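Local coordinates for piwi domain-containing protein (Vanderwaltozyma polyspora, PDB 5THE), which probably binds RNA as the C-terminal lobe of a budding yeast Argonaute, a protein concerned with selective cleavage of RNA targets, at residues K75-R80 with P182-I187; F83-N88 with V190-N195; L269-T274 with Y341-V346; E310-N315 with S352-I357. All blocks are in the same frame, centred on the assembly; numbering follows the deposited sequence.

Contact 1 of 4, residues K75-R80 with P182-I187; sequences KQVNLR and PSNTYI
N78, L79 and R80 pair with T185, Y186 and I187 as neighbouring parallel strands in the small sheet of the MID part of this Argonaute lobe. The two short strand axes come within 4.6 Å and diverge by 31°. N78 bonds across with both backbone atoms: N donates to N184 O at 3.0 Å, and O accepts from Y186 N at 2.7 Å. R80 N then bonds to Y186 O at 2.9 Å. Just before the second strand, a side chain carries the pairing one step further back. N184 ND2 donates to Q76 O at 3.1 Å in a nearly straight bond (165°). The acceptor lies in the amide plane of N184, and the donor lies in the carbonyl plane of Q76. With CG opposite its own backbone N (chi1 -180°), N184 carries its amide across V77, where OD1 rests near V77 CA. N184 O also takes a second, weak bond from N78 ND2. L79 and Y186 run side by side on one face of the sheet, and L79 CD1 meets Y186 CD1 at 3.8 Å. The Y186 hydroxyl goes on to S216. On the other face, R80 CG lies 3.6 Å from T185 CG2, while its guanidinium binds K122 O. Strand 77-85 also pairs with 117-118 and 124-127, and strand 185-191 with 215-219. This all-parallel sheet is typical of the Rossmann-like MID domain.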
loop_
_atom_site.group_PDB
_atom_site.type_symbol
_atom_site.label_atom_id
_atom_site.label_comp_id
_atom_site.label_asym_id
_atom_site.label_seq_id
_atom_site.Cartn_x
_atom_site.Cartn_y
_atom_site.Cartn_z
ATOM N N LYS A 75 22.862 -6.704 -8.589
ATOM C CA LYS A 75 23.198 -7.817 -9.463
ATOM C C LYS A 75 22.023 -8.133 -10.384
ATOM O O LYS A 75 20.858 -7.946 -10.013
ATOM C CB LYS A 75 23.528 -9.054 -8.626
ATOM C CG LYS A 75 24.637 -8.829 -7.633
ATOM C CD LYS A 75 25.968 -9.188 -8.294
ATOM C CE LYS A 75 26.166 -10.699 -8.482
ATOM N NZ LYS A 75 26.832 -11.038 -9.797
ATOM N N GLN A 76 22.337 -8.663 -11.564
ATOM C CA GLN A 76 21.304 -9.159 -12.458
ATOM C C GLN A 76 20.473 -10.234 -11.770
ATOM O O GLN A 76 21.006 -11.095 -11.061
ATOM C CB GLN A 76 21.930 -9.725 -13.726
ATOM C CG GLN A 76 20.915 -9.918 -14.828
ATOM C CD GLN A 76 21.529 -10.523 -16.055
ATOM O OE1 GLN A 76 22.079 -11.622 -16.004
ATOM N NE2 GLN A 76 21.455 -9.806 -17.170
ATOM N N VAL A 77 19.156 -10.160 -11.953
ATOM C CA VAL A 77 18.211 -11.108 -11.369
ATOM C C VAL A 77 17.707 -12.025 -12.472
ATOM O O VAL A 77 17.431 -11.572 -13.589
ATOM C CB VAL A 77 17.037 -10.368 -10.692
ATOM C CG1 VAL A 77 16.047 -11.344 -10.094
ATOM C CG2 VAL A 77 17.552 -9.386 -9.631
ATOM N N ASN A 78 17.577 -13.312 -12.166
ATOM C CA ASN A 78 16.978 -14.240 -13.120
ATOM C C ASN A 78 15.462 -14.125 -13.059
ATOM O O ASN A 78 14.873 -14.107 -11.972
ATOM C CB ASN A 78 17.398 -15.680 -12.827
ATOM C CG ASN A 78 18.895 -15.877 -12.941
ATOM O OD1 ASN A 78 19.477 -15.639 -13.990
ATOM N ND2 ASN A 78 19.522 -16.304 -11.858
ATOM N N LEU A 79 14.832 -14.072 -14.223
ATOM C CA LEU A 79 13.383 -13.922 -14.338
ATOM C C LEU A 79 12.855 -15.146 -15.075
ATOM O O LEU A 79 13.141 -15.323 -16.262
ATOM C CB LEU A 79 13.015 -12.633 -15.075
ATOM C CG LEU A 79 11.515 -12.337 -15.208
ATOM C CD1 LEU A 79 10.902 -12.151 -13.838
ATOM C CD2 LEU A 79 11.259 -11.108 -16.061
ATOM N N ARG A 80 12.094 -15.986 -14.375
ATOM C CA ARG A 80 11.581 -17.239 -14.922
ATOM C C ARG A 80 10.081 -17.113 -15.145
ATOM O O ARG A 80 9.324 -16.897 -14.193
ATOM C CB ARG A 80 11.856 -18.418 -13.989
ATOM C CG ARG A 80 13.306 -18.840 -13.900
ATOM C CD ARG A 80 13.923 -19.081 -15.268
ATOM N NE ARG A 80 13.302 -20.181 -16.006
ATOM C CZ ARG A 80 13.503 -21.471 -15.747
ATOM N NH1 ARG A 80 14.294 -21.835 -14.743
ATOM N NH2 ARG A 80 12.909 -22.398 -16.491
ATOM N N PRO A 182 16.215 -22.329 -8.786
ATOM C CA PRO A 182 17.529 -21.750 -8.477
ATOM C C PRO A 182 17.386 -20.467 -7.677
ATOM O O PRO A 182 16.349 -19.799 -7.693
ATOM C CB PRO A 182 18.136 -21.474 -9.856
ATOM C CG PRO A 182 17.354 -22.316 -10.809
ATOM C CD PRO A 182 15.988 -22.446 -10.237
ATOM N N SER A 183 18.454 -20.125 -6.966
ATOM C CA SER A 183 18.465 -18.888 -6.200
ATOM C C SER A 183 18.513 -17.688 -7.144
ATOM O O SER A 183 18.766 -17.814 -8.348
ATOM C CB SER A 183 19.661 -18.857 -5.255
ATOM O OG SER A 183 20.864 -18.909 -6.006
ATOM N N ASN A 184 18.277 -16.503 -6.582
ATOM C CA ASN A 184 18.338 -15.267 -7.355
ATOM C C ASN A 184 17.329 -15.327 -8.504
ATOM O O ASN A 184 17.594 -14.880 -9.624
ATOM C CB ASN A 184 19.771 -15.030 -7.857
ATOM C CG ASN A 184 19.932 -13.756 -8.669
ATOM O OD1 ASN A 184 19.245 -12.760 -8.450
ATOM N ND2 ASN A 184 20.850 -13.799 -9.632
ATOM N N THR A 185 16.160 -15.909 -8.234
ATOM C CA THR A 185 15.171 -16.114 -9.282
ATOM C C THR A 185 13.841 -15.476 -8.899
ATOM O O THR A 185 13.311 -15.713 -7.806
ATOM C CB THR A 185 14.993 -17.603 -9.588
ATOM O OG1 THR A 185 16.144 -18.071 -10.295
ATOM C CG2 THR A 185 13.776 -17.823 -10.457
ATOM N N TYR A 186 13.326 -14.653 -9.806
ATOM C CA TYR A 186 12.024 -14.023 -9.681
ATOM C C TYR A 186 11.071 -14.757 -10.601
ATOM O O TYR A 186 11.389 -14.975 -11.776
ATOM C CB TYR A 186 12.100 -12.538 -10.064
ATOM C CG TYR A 186 10.914 -11.742 -9.583
ATOM C CD1 TYR A 186 9.683 -11.833 -10.231
ATOM C CD2 TYR A 186 11.015 -10.913 -8.468
ATOM C CE1 TYR A 186 8.590 -11.120 -9.790
ATOM C CE2 TYR A 186 9.928 -10.189 -8.015
ATOM C CZ TYR A 186 8.718 -10.299 -8.680
ATOM O OH TYR A 186 7.632 -9.594 -8.245
ATOM N N ILE A 187 9.918 -15.159 -10.077
ATOM C CA ILE A 187 8.951 -15.907 -10.865
ATOM C C ILE A 187 7.940 -14.952 -11.479
ATOM O O ILE A 187 7.360 -14.117 -10.781
ATOM C CB ILE A 187 8.232 -16.959 -10.013
ATOM C CG1 ILE A 187 9.194 -18.059 -9.595
ATOM C CG2 ILE A 187 7.064 -17.546 -10.809
ATOM C CD1 ILE A 187 8.657 -18.854 -8.453
#

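Contact 2 of 4, residues F83-N88 with V190-N195; sequences FINNAN and VLRRGN
F83 and I84 pair in parallel with V190 and L191, and the two chains keep nearly the same heading, 13° apart, as they leave the sheet. I84 N bonds to V190 O at 2.8 Å, and R192 N bonds to I84 O at 3.0 Å. The F83 ring crosses V190 obliquely, with CD2 3.6 Å from V190 CG1. V190 O sits over one ring face, toward the rim, and R192 CD lies at the ring edge.

Further along, asparagine side chains do the bonding. R192 NH1 donates to N85 OD1 at 2.7 Å, on a lone pair in the carbonyl plane and close to the guanidinium plane. The amide and guanidinium are nearly coplanar, 26° apart. T89 O receives both R192 NH1 and N85 ND2, so the two flat groups share a third partner. N86 grips the backbone of R193 at two points. Its OD1 accepts from R193 N at 2.9 Å, and its ND2 donates to R193 O at 3.0 Å. CG of N86 stands between its own N and carbonyl carbon (chi1 54°), which turns the amide across to R193. The pair of hydrogen bonds fixes the rotation of that amide, and ND2 also meets D196. A87 CB lies over one face of the R193 guanidinium.

L191 also packs on a uracil base of the bound RNA. Helix 95-111 covers F83 and V190, and W220 meets F83 edge-to-face. Helix 197-210 packs on I84 and L191 on the other face. Strand 124-127 flanks strand 77-85.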
loop_
_atom_site.group_PDB
_atom_site.type_symbol
_atom_site.label_atom_id
_atom_site.label_comp_id
_atom_site.label_asym_id
_atom_site.label_seq_id
_atom_site.Cartn_x
_atom_site.Cartn_y
_atom_site.Cartn_z
ATOM N N PHE A 83 4.016 -20.252 -17.364
ATOM C CA PHE A 83 2.719 -20.047 -17.995
ATOM C C PHE A 83 1.703 -20.953 -17.311
ATOM O O PHE A 83 1.791 -22.182 -17.397
ATOM C CB PHE A 83 2.801 -20.331 -19.493
ATOM C CG PHE A 83 1.594 -19.873 -20.264
ATOM C CD1 PHE A 83 0.481 -20.687 -20.390
ATOM C CD2 PHE A 83 1.574 -18.631 -20.865
ATOM C CE1 PHE A 83 -0.637 -20.266 -21.092
ATOM C CE2 PHE A 83 0.461 -18.205 -21.575
ATOM C CZ PHE A 83 -0.645 -19.025 -21.683
ATOM N N ILE A 84 0.746 -20.348 -16.617
ATOM C CA ILE A 84 -0.305 -21.095 -15.937
ATOM C C ILE A 84 -1.458 -21.202 -16.928
ATOM O O ILE A 84 -2.166 -20.228 -17.191
ATOM C CB ILE A 84 -0.726 -20.419 -14.634
ATOM C CG1 ILE A 84 0.500 -20.245 -13.714
ATOM C CG2 ILE A 84 -1.831 -21.242 -13.948
ATOM C CD1 ILE A 84 1.136 -21.575 -13.185
ATOM N N ASN A 85 -1.621 -22.385 -17.518
ATOM C CA ASN A 85 -2.659 -22.581 -18.523
ATOM C C ASN A 85 -3.962 -22.930 -17.806
ATOM O O ASN A 85 -4.334 -24.097 -17.659
ATOM C CB ASN A 85 -2.248 -23.671 -19.501
ATOM C CG ASN A 85 -3.268 -23.861 -20.597
ATOM O OD1 ASN A 85 -3.884 -22.898 -21.034
ATOM N ND2 ASN A 85 -3.453 -25.101 -21.049
ATOM N N ASN A 86 -4.663 -21.902 -17.323
ATOM C CA ASN A 86 -5.908 -22.152 -16.598
ATOM C C ASN A 86 -7.109 -22.147 -17.553
ATOM O O ASN A 86 -8.073 -21.408 -17.392
ATOM C CB ASN A 86 -6.081 -21.167 -15.439
ATOM C CG ASN A 86 -5.972 -19.706 -15.871
ATOM O OD1 ASN A 86 -5.286 -19.380 -16.834
ATOM N ND2 ASN A 86 -6.649 -18.824 -15.144
ATOM N N ALA A 87 -7.021 -23.022 -18.562
ATOM C CA ALA A 87 -8.123 -23.372 -19.451
ATOM C C ALA A 87 -8.056 -24.872 -19.725
ATOM O O ALA A 87 -7.095 -25.547 -19.339
ATOM C CB ALA A 87 -8.067 -22.586 -20.762
ATOM N N ASN A 88 -9.080 -25.403 -20.395
ATOM C CA ASN A 88 -9.111 -26.829 -20.707
ATOM C C ASN A 88 -8.562 -27.147 -22.090
ATOM O O ASN A 88 -8.608 -28.307 -22.503
ATOM C CB ASN A 88 -10.537 -27.387 -20.578
ATOM C CG ASN A 88 -11.061 -27.301 -19.166
ATOM O OD1 ASN A 88 -10.288 -27.281 -18.214
ATOM N ND2 ASN A 88 -12.373 -27.250 -19.019
ATOM N N VAL A 190 2.442 -16.240 -15.801
ATOM C CA VAL A 190 1.722 -15.709 -16.955
ATOM C C VAL A 190 0.413 -16.478 -17.052
ATOM O O VAL A 190 0.407 -17.668 -17.394
ATOM C CB VAL A 190 2.544 -15.833 -18.244
ATOM C CG1 VAL A 190 1.772 -15.290 -19.439
ATOM C CG2 VAL A 190 3.881 -15.082 -18.086
ATOM N N LEU A 191 -0.696 -15.809 -16.747
ATOM C CA LEU A 191 -1.991 -16.486 -16.649
ATOM C C LEU A 191 -2.675 -16.510 -18.005
ATOM O O LEU A 191 -2.866 -15.460 -18.624
ATOM C CB LEU A 191 -2.900 -15.796 -15.632
ATOM C CG LEU A 191 -2.230 -15.459 -14.306
ATOM C CD1 LEU A 191 -3.194 -14.711 -13.417
ATOM C CD2 LEU A 191 -1.724 -16.720 -13.620
ATOM N N ARG A 192 -3.070 -17.703 -18.456
ATOM C CA ARG A 192 -3.780 -17.786 -19.730
ATOM C C ARG A 192 -5.100 -17.019 -19.686
ATOM O O ARG A 192 -5.476 -16.360 -20.662
ATOM C CB ARG A 192 -4.022 -19.248 -20.106
ATOM C CG ARG A 192 -4.929 -19.426 -21.325
ATOM C CD ARG A 192 -4.211 -20.169 -22.430
ATOM N NE ARG A 192 -5.032 -20.357 -23.622
ATOM C CZ ARG A 192 -5.602 -21.505 -23.967
ATOM N NH1 ARG A 192 -5.459 -22.588 -23.215
ATOM N NH2 ARG A 192 -6.321 -21.572 -25.074
ATOM N N ARG A 193 -5.821 -17.087 -18.569
ATOM C CA ARG A 193 -7.090 -16.382 -18.428
ATOM C C ARG A 193 -7.040 -15.522 -17.173
ATOM O O ARG A 193 -6.628 -16.000 -16.112
ATOM C CB ARG A 193 -8.282 -17.369 -18.358
ATOM C CG ARG A 193 -8.275 -18.503 -19.422
ATOM C CD ARG A 193 -8.974 -18.134 -20.741
ATOM N NE ARG A 193 -10.388 -18.530 -20.763
ATOM C CZ ARG A 193 -10.958 -19.274 -21.712
ATOM N NH1 ARG A 193 -10.246 -19.711 -22.744
ATOM N NH2 ARG A 193 -12.248 -19.577 -21.634
ATOM N N GLY A 194 -7.469 -14.257 -17.294
ATOM C CA GLY A 194 -7.617 -13.376 -16.149
ATOM C C GLY A 194 -8.873 -13.686 -15.349
ATOM O O GLY A 194 -9.637 -14.602 -15.657
ATOM N N ASN A 195 -9.059 -12.917 -14.271
ATOM C CA ASN A 195 -10.278 -12.967 -13.449
ATOM C C ASN A 195 -10.533 -14.347 -12.840
ATOM O O ASN A 195 -11.681 -14.722 -12.603
ATOM C CB ASN A 195 -11.511 -12.522 -14.243
ATOM C CG ASN A 195 -11.392 -11.102 -14.760
ATOM O OD1 ASN A 195 -11.002 -10.195 -14.026
ATOM N ND2 ASN A 195 -11.725 -10.902 -16.033
#

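Contact 3 of 4, residues L269-T274 with Y341-V346; sequences LGSDVT and YFRDGV
S271 meets both Y341 and R343 across two parallel strands 18° apart, joined by F342 N to L269 O, S271 N to F342 O and D344 N to S271 O. S271 OG makes a weak hydrogen bond to Y341 OH at 2.9 Å, and R343 CD lies 3.1 Å from the same OG. Y341 OH binds E358 OE2 more firmly. Y341 leans toward the serine because its CG lies opposite the backbone N (chi1 175°). Its CD1 passes L269 CD1 at 4.0 Å. The R343 guanidinium turns one face to V273 CG2, which is 3.8 Å from NH1. NH1 donates to D344 O at 2.7 Å and to G345 O; both acceptors lie near the guanidinium plane. NH2 reaches E311 O and E358. With a leucine in place of R343, the carbonyls of D344 and G345 would probably lose their NH1 donor and E358 a salt-bridge partner. D272 and D344 lie side by side, their carboxylate planes 25° apart and their OD1 atoms 3.6 Å apart. K390 and T388 bind D344, and D496 stands close to both aspartates. Such a gathering of acidic groups, two from adjacent strands and one from helix 490-515, is consistent with the active centre of an RNase H-like PIWI fold. Strand 282-289 lies beyond 264-274, and strand 383-389 beyond 339-344. Helix 490-515 covers the aspartates, and helix 351-373 packs on Y341.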
loop_
_atom_site.group_PDB
_atom_site.type_symbol
_atom_site.label_atom_id
_atom_site.label_comp_id
_atom_site.label_asym_id
_atom_site.label_seq_id
_atom_site.Cartn_x
_atom_site.Cartn_y
_atom_site.Cartn_z
ATOM N N LEU A 269 2.754 3.641 10.492
ATOM C CA LEU A 269 2.033 2.380 10.460
ATOM C C LEU A 269 0.724 2.533 9.702
ATOM O O LEU A 269 0.079 3.583 9.756
ATOM C CB LEU A 269 1.699 1.885 11.865
ATOM C CG LEU A 269 2.821 1.725 12.889
ATOM C CD1 LEU A 269 2.158 1.556 14.235
ATOM C CD2 LEU A 269 3.668 0.506 12.529
ATOM N N GLY A 270 0.319 1.463 9.043
ATOM C CA GLY A 270 -1.008 1.385 8.457
ATOM C C GLY A 270 -1.672 0.079 8.842
ATOM O O GLY A 270 -1.045 -0.977 8.820
ATOM N N SER A 271 -2.945 0.165 9.216
ATOM C CA SER A 271 -3.705 -1.031 9.524
ATOM C C SER A 271 -5.053 -1.006 8.819
ATOM O O SER A 271 -5.590 0.052 8.489
ATOM C CB SER A 271 -3.908 -1.213 11.033
ATOM O OG SER A 271 -4.680 -0.172 11.570
ATOM N N ASP A 272 -5.576 -2.200 8.574
ATOM C CA ASP A 272 -6.875 -2.381 7.945
ATOM C C ASP A 272 -7.462 -3.668 8.508
ATOM O O ASP A 272 -6.743 -4.537 9.009
ATOM C CB ASP A 272 -6.767 -2.432 6.400
ATOM C CG ASP A 272 -8.119 -2.519 5.700
ATOM O OD1 ASP A 272 -9.036 -1.746 6.034
ATOM O OD2 ASP A 272 -8.250 -3.326 4.760
ATOM N N VAL A 273 -8.780 -3.760 8.441
ATOM C CA VAL A 273 -9.510 -4.981 8.746
ATOM C C VAL A 273 -10.439 -5.264 7.581
ATOM O O VAL A 273 -11.078 -4.348 7.052
ATOM C CB VAL A 273 -10.318 -4.865 10.054
ATOM C CG1 VAL A 273 -10.928 -6.212 10.431
ATOM C CG2 VAL A 273 -9.440 -4.374 11.158
ATOM N N THR A 274 -10.513 -6.523 7.171
ATOM C CA THR A 274 -11.509 -6.939 6.200
ATOM C C THR A 274 -12.341 -8.053 6.810
ATOM O O THR A 274 -11.854 -8.825 7.644
ATOM C CB THR A 274 -10.879 -7.430 4.907
ATOM O OG1 THR A 274 -9.915 -8.451 5.216
ATOM C CG2 THR A 274 -10.203 -6.268 4.192
ATOM N N TYR A 341 0.104 6.162 13.466
ATOM C CA TYR A 341 -0.728 4.974 13.281
ATOM C C TYR A 341 -1.956 5.315 12.434
ATOM O O TYR A 341 -2.901 5.953 12.912
ATOM C CB TYR A 341 -1.125 4.414 14.644
ATOM C CG TYR A 341 -2.079 3.252 14.592
ATOM C CD1 TYR A 341 -1.790 2.127 13.833
ATOM C CD2 TYR A 341 -3.267 3.270 15.321
ATOM C CE1 TYR A 341 -2.673 1.046 13.787
ATOM C CE2 TYR A 341 -4.151 2.203 15.288
ATOM C CZ TYR A 341 -3.844 1.089 14.527
ATOM O OH TYR A 341 -4.710 0.018 14.495
ATOM N N PHE A 342 -1.942 4.893 11.171
ATOM C CA PHE A 342 -3.067 5.142 10.270
ATOM C C PHE A 342 -4.007 3.953 10.325
ATOM O O PHE A 342 -3.596 2.826 10.048
ATOM C CB PHE A 342 -2.613 5.363 8.831
ATOM C CG PHE A 342 -2.045 6.716 8.589
ATOM C CD1 PHE A 342 -2.866 7.771 8.206
ATOM C CD2 PHE A 342 -0.695 6.940 8.741
ATOM C CE1 PHE A 342 -2.340 9.027 7.978
ATOM C CE2 PHE A 342 -0.162 8.205 8.509
ATOM C CZ PHE A 342 -0.994 9.244 8.133
ATOM N N ARG A 343 -5.263 4.202 10.671
ATOM C CA ARG A 343 -6.229 3.127 10.846
ATOM C C ARG A 343 -7.304 3.230 9.770
ATOM O O ARG A 343 -8.019 4.234 9.695
ATOM C CB ARG A 343 -6.857 3.182 12.235
ATOM C CG ARG A 343 -7.978 2.189 12.411
ATOM C CD ARG A 343 -7.519 0.760 12.233
ATOM N NE ARG A 343 -8.309 -0.086 13.112
ATOM C CZ ARG A 343 -9.427 -0.690 12.735
ATOM N NH1 ARG A 343 -9.844 -0.562 11.484
ATOM N NH2 ARG A 343 -10.113 -1.427 13.597
ATOM N N ASP A 344 -7.420 2.191 8.949
ATOM C CA ASP A 344 -8.420 2.145 7.889
ATOM C C ASP A 344 -9.452 1.071 8.205
ATOM O O ASP A 344 -9.208 0.149 8.990
ATOM C CB ASP A 344 -7.774 1.855 6.525
ATOM C CG ASP A 344 -8.715 2.110 5.379
ATOM O OD1 ASP A 344 -8.655 1.402 4.359
ATOM O OD2 ASP A 344 -9.535 3.040 5.505
ATOM N N GLY A 345 -10.598 1.169 7.549
ATOM C CA GLY A 345 -11.586 0.124 7.675
ATOM C C GLY A 345 -12.269 0.233 9.016
ATOM O O GLY A 345 -12.302 -0.742 9.782
ATOM N N VAL A 346 -12.789 1.426 9.330
ATOM C CA VAL A 346 -13.328 1.705 10.656
ATOM C C VAL A 346 -14.548 2.613 10.546
ATOM O O VAL A 346 -14.587 3.532 9.722
ATOM C CB VAL A 346 -12.259 2.324 11.584
ATOM C CG1 VAL A 346 -11.789 3.677 11.052
ATOM C CG2 VAL A 346 -12.795 2.440 13.000
#

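Contact 4 of 4, residues E310-N315 with S352-I357; sequences EEIITN and SQVVKI
I312 points from its loop at the helix and carries most of the contact with Q353, V354 and I357. CD1 reaches Q353 CB at 3.7 Å and V354 CG2 at 4.0 Å. CG2 meets I357 CG2 at 3.7 Å, and the two isoleucines cross at about a right angle. I357 CG2 also lies 4.0 Å from T314 CA, so one methyl is shared by two loop residues. I312 CG1 lies beside the backbone N (chi1 -60°), which sends CD1 to the Q353 side and leaves CG2 for I357. An alanine at I312 would remove both branches and would probably leave a gap in front of Q353 and I357, with the loop held less closely to the helix.

The next shell holds the loop through polar bonds. T314 OG1 donates to E310 OE2 at 2.9 Å and ties the two ends of the bend together. I313 N bonds to E358, further along the same helix. Q305 NE2 serves both E310 O and I312 O, while E311 OE1 binds S347. On the helix, I357 N bonds to Q353 O at 2.8 Å, which sets the two residues on successive turns, both facing I312.

The meeting itself is wholly apolar and small, near the surface of the PIWI domain. The apolar touch has no directional bond across it, so the loop's position is probably set mainly by the polar bonds around it.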
loop_
_atom_site.group_PDB
_atom_site.type_symbol
_atom_site.label_atom_id
_atom_site.label_comp_id
_atom_site.label_asym_id
_atom_site.label_seq_id
_atom_site.Cartn_x
_atom_site.Cartn_y
_atom_site.Cartn_z
ATOM N N GLU A 310 -15.645 -8.530 13.204
ATOM C CA GLU A 310 -14.999 -7.842 14.316
ATOM C C GLU A 310 -14.160 -6.700 13.760
ATOM O O GLU A 310 -13.146 -6.930 13.094
ATOM C CB GLU A 310 -14.154 -8.799 15.150
ATOM C CG GLU A 310 -13.341 -8.067 16.201
ATOM C CD GLU A 310 -12.945 -8.949 17.356
ATOM O OE1 GLU A 310 -13.492 -10.068 17.452
ATOM O OE2 GLU A 310 -12.090 -8.523 18.166
ATOM N N GLU A 311 -14.574 -5.470 14.055
ATOM C CA GLU A 311 -13.926 -4.285 13.501
ATOM C C GLU A 311 -12.708 -3.832 14.296
ATOM O O GLU A 311 -11.772 -3.281 13.707
ATOM C CB GLU A 311 -14.920 -3.126 13.419
ATOM C CG GLU A 311 -16.195 -3.433 12.657
ATOM C CD GLU A 311 -16.973 -2.176 12.310
ATOM O OE1 GLU A 311 -16.646 -1.534 11.286
ATOM O OE2 GLU A 311 -17.897 -1.821 13.072
ATOM N N ILE A 312 -12.684 -4.044 15.609
ATOM C CA ILE A 312 -11.583 -3.572 16.446
ATOM C C ILE A 312 -10.478 -4.621 16.447
ATOM O O ILE A 312 -10.735 -5.812 16.676
ATOM C CB ILE A 312 -12.061 -3.267 17.877
ATOM C CG1 ILE A 312 -13.146 -2.192 17.863
ATOM C CG2 ILE A 312 -10.904 -2.823 18.741
ATOM C CD1 ILE A 312 -12.737 -0.929 17.148
ATOM N N ILE A 313 -9.251 -4.184 16.161
ATOM C CA ILE A 313 -8.096 -5.076 16.177
ATOM C C ILE A 313 -7.604 -5.200 17.611
ATOM O O ILE A 313 -6.717 -4.449 18.041
ATOM C CB ILE A 313 -6.950 -4.579 15.273
ATOM C CG1 ILE A 313 -7.471 -4.066 13.930
ATOM C CG2 ILE A 313 -5.963 -5.685 15.067
ATOM C CD1 ILE A 313 -6.409 -3.273 13.106
ATOM N N THR A 314 -8.161 -6.171 18.341
ATOM C CA THR A 314 -7.936 -6.272 19.781
ATOM C C THR A 314 -6.461 -6.391 20.124
ATOM O O THR A 314 -5.990 -5.790 21.096
ATOM C CB THR A 314 -8.686 -7.476 20.347
ATOM O OG1 THR A 314 -10.061 -7.388 19.978
ATOM C CG2 THR A 314 -8.574 -7.496 21.865
ATOM N N ASN A 315 -5.723 -7.186 19.367
ATOM C CA ASN A 315 -4.329 -7.449 19.675
ATOM C C ASN A 315 -3.418 -6.870 18.597
ATOM O O ASN A 315 -2.422 -7.483 18.211
ATOM C CB ASN A 315 -4.098 -8.947 19.865
ATOM C CG ASN A 315 -2.908 -9.250 20.772
ATOM O OD1 ASN A 315 -2.358 -8.354 21.429
ATOM N ND2 ASN A 315 -2.504 -10.521 20.812
ATOM N N SER A 352 -13.962 5.477 19.488
ATOM C CA SER A 352 -13.608 5.424 20.899
ATOM C C SER A 352 -12.897 4.117 21.233
ATOM O O SER A 352 -11.936 4.096 22.020
ATOM C CB SER A 352 -14.868 5.597 21.748
ATOM O OG SER A 352 -14.520 5.910 23.084
ATOM N N GLN A 353 -13.341 3.023 20.616
ATOM C CA GLN A 353 -12.719 1.723 20.827
ATOM C C GLN A 353 -11.360 1.627 20.144
ATOM O O GLN A 353 -10.452 0.972 20.662
ATOM C CB GLN A 353 -13.660 0.620 20.338
ATOM C CG GLN A 353 -14.851 0.418 21.252
ATOM C CD GLN A 353 -14.416 0.200 22.696
ATOM O OE1 GLN A 353 -14.410 1.133 23.505
ATOM N NE2 GLN A 353 -14.028 -1.029 23.020
ATOM N N VAL A 354 -11.195 2.273 18.986
ATOM C CA VAL A 354 -9.869 2.335 18.365
ATOM C C VAL A 354 -8.857 2.935 19.333
ATOM O O VAL A 354 -7.736 2.433 19.488
ATOM C CB VAL A 354 -9.913 3.129 17.044
ATOM C CG1 VAL A 354 -8.489 3.426 16.568
ATOM C CG2 VAL A 354 -10.708 2.364 15.965
ATOM N N VAL A 355 -9.230 4.014 20.013
ATOM C CA VAL A 355 -8.280 4.606 20.951
ATOM C C VAL A 355 -8.164 3.741 22.203
ATOM O O VAL A 355 -7.062 3.351 22.606
ATOM C CB VAL A 355 -8.674 6.053 21.281
ATOM C CG1 VAL A 355 -7.636 6.681 22.192
ATOM C CG2 VAL A 355 -8.783 6.870 19.988
ATOM N N LYS A 356 -9.303 3.386 22.811
ATOM C CA LYS A 356 -9.265 2.714 24.108
ATOM C C LYS A 356 -8.667 1.319 24.005
ATOM O O LYS A 356 -8.102 0.818 24.984
ATOM C CB LYS A 356 -10.671 2.635 24.717
ATOM C CG LYS A 356 -11.106 3.888 25.452
ATOM C CD LYS A 356 -12.566 3.807 25.884
ATOM C CE LYS A 356 -12.919 4.893 26.906
ATOM N NZ LYS A 356 -12.778 6.280 26.374
ATOM N N ILE A 357 -8.773 0.679 22.843
ATOM C CA ILE A 357 -8.293 -0.682 22.657
ATOM C C ILE A 357 -7.018 -0.712 21.837
ATOM O O ILE A 357 -5.999 -1.248 22.279
ATOM C CB ILE A 357 -9.377 -1.584 22.025
ATOM C CG1 ILE A 357 -10.658 -1.566 22.863
ATOM C CG2 ILE A 357 -8.819 -3.011 21.850
ATOM C CD1 ILE A 357 -10.430 -2.004 24.287
#

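Contacts 1 and 2 are two places along the same pair of strands, 77-85 and 185-191, with centres 22 Å apart. Contacts 3 and 4 form a second group in the PIWI part, with centres 11 Å apart. There the loop at 310-315 lies against the strands: R343 and E358 join the two contacts, and V273 CG2 packs on I313 CG1 at 3.4 Å. Contact 3 holds two aspartates that probably belong to the active centre. The two groups do not touch; centres of contacts 2 and 3 are 33 Å apart. Contact 2 comes nearest the bound RNA, about 3 Å between nearest atoms, against about 6, 11 and 18 Å for contacts 1, 3 and 4.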